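Local atomic coordinates of cytoplasmic export protein 1 (Saccharomyces cerevisiae, PDB entry 3VWA), a protein that binds tRNA and takes part in its nuclear export, perhaps collecting it from export receptors at the nuclear pore and passing aminoacylated tRNA to the translation machinery. Residues G370-S373 and K374-S378; V440-I443 and S444-T448. All coordinates share one frame; numbering follows the deposited sequence.

Contact 1: residues G370-S373 and K374-S378; sequences GPLS and KSEIS
Ser373 and Glu376 form a capping box where the loop after helix 355-368 enters helix 374-387, in the helical-repeat part of the chain. With chi1 at 76°, OG of the N-cap Ser373 lies over the backbone, near both N and C, and faces the first turn. There Ser373 OG accepts from Glu376 N at 3.0 Å. Ser373 N donates in return to Glu376 OE1 over 3.4 Å, a weak bond though nearly straight at 168°. The glutamate chain runs extended, and Glu376 CG passes 3.1 Å from Ser373 OG. The side chains of Leu372 and Glu376 cross at about a right angle, with Glu376 OE1 3.8 Å from Leu372 CA. The other carboxylate oxygen, OE2, is hydrogen-bonded to Asn343 of helix 342-351, where Leu372 also packs. On the buried side Ile377 reaches back with CD1, which lies 4.2 Å from Leu372 CB. The first helical bond, Ile377 N to Ser373 O, measures 2.8 Å. The box thus gives a side-chain acceptor to Glu376 N, a first-turn amide whose carbonyl four residues back belongs to the loop. The negative carboxylate beside the helix N-terminus would probably be favoured by the helix dipole.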
loop_
_atom_site.group_PDB
_atom_site.type_symbol
_atom_site.label_atom_id
_atom_site.label_comp_id
_atom_site.label_asym_id
_atom_site.label_seq_id
_atom_site.Cartn_x
_atom_site.Cartn_y
_atom_site.Cartn_z
ATOM N N GLY A 370 -3.662 6.824 -11.170
ATOM C CA GLY A 370 -2.724 5.729 -11.205
ATOM C C GLY A 370 -3.427 4.466 -10.736
ATOM O O GLY A 370 -3.840 3.634 -11.536
ATOM N N PRO A 371 -3.558 4.304 -9.418
ATOM C CA PRO A 371 -4.379 3.242 -8.898
ATOM C C PRO A 371 -5.641 3.151 -9.727
ATOM O O PRO A 371 -6.148 2.051 -9.996
ATOM C CB PRO A 371 -4.766 3.731 -7.494
ATOM C CG PRO A 371 -3.853 4.846 -7.172
ATOM C CD PRO A 371 -2.995 5.169 -8.363
ATOM N N LEU A 372 -6.172 4.320 -10.075
ATOM C CA LEU A 372 -7.294 4.429 -10.969
ATOM C C LEU A 372 -6.770 5.017 -12.283
ATOM O O LEU A 372 -5.989 5.968 -12.273
ATOM C CB LEU A 372 -8.376 5.313 -10.338
ATOM C CG LEU A 372 -9.422 4.648 -9.397
ATOM C CD1 LEU A 372 -8.943 4.360 -7.971
ATOM C CD2 LEU A 372 -10.666 5.522 -9.332
ATOM N N SER A 373 -7.230 4.479 -13.402
ATOM C CA SER A 373 -6.775 4.939 -14.715
ATOM C C SER A 373 -7.437 6.285 -15.044
ATOM O O SER A 373 -8.510 6.586 -14.530
ATOM C CB SER A 373 -7.176 3.935 -15.784
ATOM O OG SER A 373 -8.561 4.056 -16.066
ATOM N N LYS A 374 -6.802 7.053 -15.928
ATOM C CA LYS A 374 -7.368 8.276 -16.522
ATOM C C LYS A 374 -8.781 8.117 -17.091
ATOM O O LYS A 374 -9.675 8.951 -16.829
ATOM C CB LYS A 374 -6.368 8.868 -17.543
ATOM C CG LYS A 374 -5.007 9.157 -16.877
ATOM C CD LYS A 374 -3.998 9.896 -17.755
ATOM C CE LYS A 374 -2.931 10.603 -16.908
ATOM N NZ LYS A 374 -1.979 11.456 -17.687
ATOM N N SER A 375 -9.013 7.029 -17.808
ATOM C CA SER A 375 -10.347 6.744 -18.321
ATOM C C SER A 375 -11.342 6.527 -17.190
ATOM O O SER A 375 -12.490 6.981 -17.258
ATOM C CB SER A 375 -10.326 5.559 -19.319
ATOM O OG SER A 375 -10.773 4.334 -18.724
ATOM N N GLU A 376 -10.915 5.844 -16.132
ATOM C CA GLU A 376 -11.789 5.651 -14.960
ATOM C C GLU A 376 -12.031 6.988 -14.236
ATOM O O GLU A 376 -13.162 7.323 -13.822
ATOM C CB GLU A 376 -11.133 4.675 -13.983
ATOM C CG GLU A 376 -11.079 3.231 -14.450
ATOM C CD GLU A 376 -10.874 2.283 -13.280
ATOM O OE1 GLU A 376 -9.716 2.200 -12.792
ATOM O OE2 GLU A 376 -11.873 1.644 -12.842
ATOM N N ILE A 377 -10.972 7.775 -14.092
ATOM C CA ILE A 377 -11.147 9.079 -13.445
ATOM C C ILE A 377 -12.150 9.974 -14.190
ATOM O O ILE A 377 -13.080 10.566 -13.601
ATOM C CB ILE A 377 -9.815 9.809 -13.259
ATOM C CG1 ILE A 377 -9.104 9.252 -12.033
ATOM C CG2 ILE A 377 -10.074 11.283 -12.986
ATOM C CD1 ILE A 377 -7.655 8.994 -12.297
ATOM N N SER A 378 -11.962 10.037 -15.494
ATOM C CA SER A 378 -12.764 10.877 -16.343
ATOM C C SER A 378 -14.179 10.314 -16.400
ATOM O O SER A 378 -15.178 11.030 -16.291
ATOM C CB SER A 378 -12.112 10.915 -17.710
ATOM O OG SER A 378 -13.096 11.112 -18.706
#

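Contact 2: residues V440-I443 and S444-T448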
loop_
_atom_site.group_PDB
_atom_site.type_symbol
_atom_site.label_atom_id
_atom_site.label_comp_id
_atom_site.label_asym_id
_atom_site.label_seq_id
_atom_site.Cartn_x
_atom_site.Cartn_y
_atom_site.Cartn_z
ATOM N N VAL A 440 -10.114 32.942 -11.318
ATOM C CA VAL A 440 -9.297 33.570 -12.358
ATOM C C VAL A 440 -7.848 32.985 -12.441
ATOM O O VAL A 440 -7.248 32.896 -13.539
ATOM C CB VAL A 440 -9.389 35.149 -12.310
ATOM C CG1 VAL A 440 -8.701 35.746 -11.092
ATOM C CG2 VAL A 440 -8.823 35.781 -13.569
ATOM N N ILE A 441 -7.328 32.597 -11.282
ATOM C CA ILE A 441 -6.035 31.889 -11.123
ATOM C C ILE A 441 -6.154 30.559 -11.840
ATOM O O ILE A 441 -5.357 30.272 -12.725
ATOM C CB ILE A 441 -5.670 31.700 -9.624
ATOM C CG1 ILE A 441 -5.664 33.048 -8.904
ATOM C CG2 ILE A 441 -4.300 31.066 -9.435
ATOM C CD1 ILE A 441 -4.546 33.988 -9.338
ATOM N N ILE A 442 -7.223 29.802 -11.554
ATOM C CA ILE A 442 -7.372 28.463 -12.166
ATOM C C ILE A 442 -7.547 28.553 -13.684
ATOM O O ILE A 442 -7.005 27.702 -14.443
ATOM C CB ILE A 442 -8.543 27.630 -11.530
ATOM C CG1 ILE A 442 -8.296 27.264 -10.042
ATOM C CG2 ILE A 442 -8.809 26.377 -12.303
ATOM C CD1 ILE A 442 -6.840 26.840 -9.738
ATOM N N ILE A 443 -8.348 29.532 -14.127
ATOM C CA ILE A 443 -8.520 29.711 -15.552
ATOM C C ILE A 443 -7.155 30.050 -16.248
ATOM O O ILE A 443 -6.907 29.562 -17.336
ATOM C CB ILE A 443 -9.522 30.823 -15.883
ATOM C CG1 ILE A 443 -10.914 30.383 -15.485
ATOM C CG2 ILE A 443 -9.404 31.215 -17.374
ATOM C CD1 ILE A 443 -11.911 31.536 -15.488
ATOM N N SER A 444 -6.317 30.896 -15.629
ATOM C CA SER A 444 -5.013 31.208 -16.190
ATOM C C SER A 444 -4.179 29.974 -16.285
ATOM O O SER A 444 -3.579 29.682 -17.326
ATOM C CB SER A 444 -4.279 32.178 -15.291
ATOM O OG SER A 444 -5.016 33.348 -15.197
ATOM N N LYS A 445 -4.196 29.216 -15.193
ATOM C CA LYS A 445 -3.476 27.980 -15.094
ATOM C C LYS A 445 -3.781 27.021 -16.237
ATOM O O LYS A 445 -2.851 26.532 -16.884
ATOM C CB LYS A 445 -3.701 27.377 -13.709
ATOM C CG LYS A 445 -2.728 26.295 -13.315
ATOM C CD LYS A 445 -2.632 26.154 -11.795
ATOM C CE LYS A 445 -2.006 24.808 -11.474
ATOM N NZ LYS A 445 -2.324 24.258 -10.110
ATOM N N ILE A 446 -5.060 26.779 -16.516
ATOM C CA ILE A 446 -5.437 25.768 -17.478
ATOM C C ILE A 446 -5.573 26.231 -18.936
ATOM O O ILE A 446 -5.802 25.399 -19.781
ATOM C CB ILE A 446 -6.804 25.067 -17.130
ATOM C CG1 ILE A 446 -7.985 25.896 -17.639
ATOM C CG2 ILE A 446 -6.882 24.675 -15.655
ATOM C CD1 ILE A 446 -9.307 25.581 -16.962
ATOM N N SER A 447 -5.483 27.533 -19.192
ATOM C CA SER A 447 -5.686 28.140 -20.512
ATOM C C SER A 447 -4.879 27.529 -21.637
ATOM O O SER A 447 -5.385 27.376 -22.728
ATOM C CB SER A 447 -5.348 29.614 -20.425
ATOM O OG SER A 447 -3.950 29.814 -20.160
ATOM N N THR A 448 -3.650 27.139 -21.345
ATOM C CA THR A 448 -2.759 26.570 -22.322
ATOM C C THR A 448 -2.939 25.071 -22.509
ATOM O O THR A 448 -2.267 24.514 -23.392
ATOM C CB THR A 448 -1.272 26.751 -21.908
ATOM O OG1 THR A 448 -1.123 26.392 -20.552
ATOM C CG2 THR A 448 -0.840 28.199 -22.040
#
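Residues 440-446 run through the last turns of alpha-helix 433-446, in the HEAT-repeat part of the chain, with i to i+4 backbone bonds from Val440 O to Ser444 N and on to Ile446 N, and the chain continues to Thr448. Ser444 adds a side-chain bond to this pattern. Its OG lies beside its own backbone N (chi1 -61°) and bends back to donate to Val440 O at 2.8 Å. Val440 O therefore accepts two hydrogen bonds. Ser444 N and Ser444 OG come to it from opposite faces of its plane. With an alanine here the hydroxyl is gone, and Val440 O would probably be left with the backbone amide as its one donor from this turn. On another side of the helix Ile442 and Ile446 meet through their CG2 methyls at 4.2 Å. Ile446 CG2 also rests 3.3 Å from Ile442 O. These isoleucines face neighbouring helices: Ile442 packs on Leu401 and Pro405 of helix 394-407, Ile446 on Leu420 and Leu424 of helix 413-427. Near the helix end the backbone bond from Ser447 N to Ile443 O is weak, with an angle of 123° at the hydrogen. Ser447 OG donates to Ser444 O at 2.9 Å, tilted 23° from that carbonyl's plane.

Contact 1 comes first along the chain, and contact 2 follows three helices later. Their centres are about 23 Å apart and their nearest atoms about 14 Å, so they do not touch. Both belong to the run of stacked helices in the C-terminal half of this fragment, beyond the N-terminal kinase-like domain. Contact 1 lies where a loop enters helix 374-387; contact 2 lies toward the end of helix 433-446. One is thus a helix beginning, the other the last turns of a helix. Helices 394-407 and 413-427 come between them in sequence, and contact 2 packs on both. The two sit at different points along the elongated HEAT-repeat array, whose helices pack side by side.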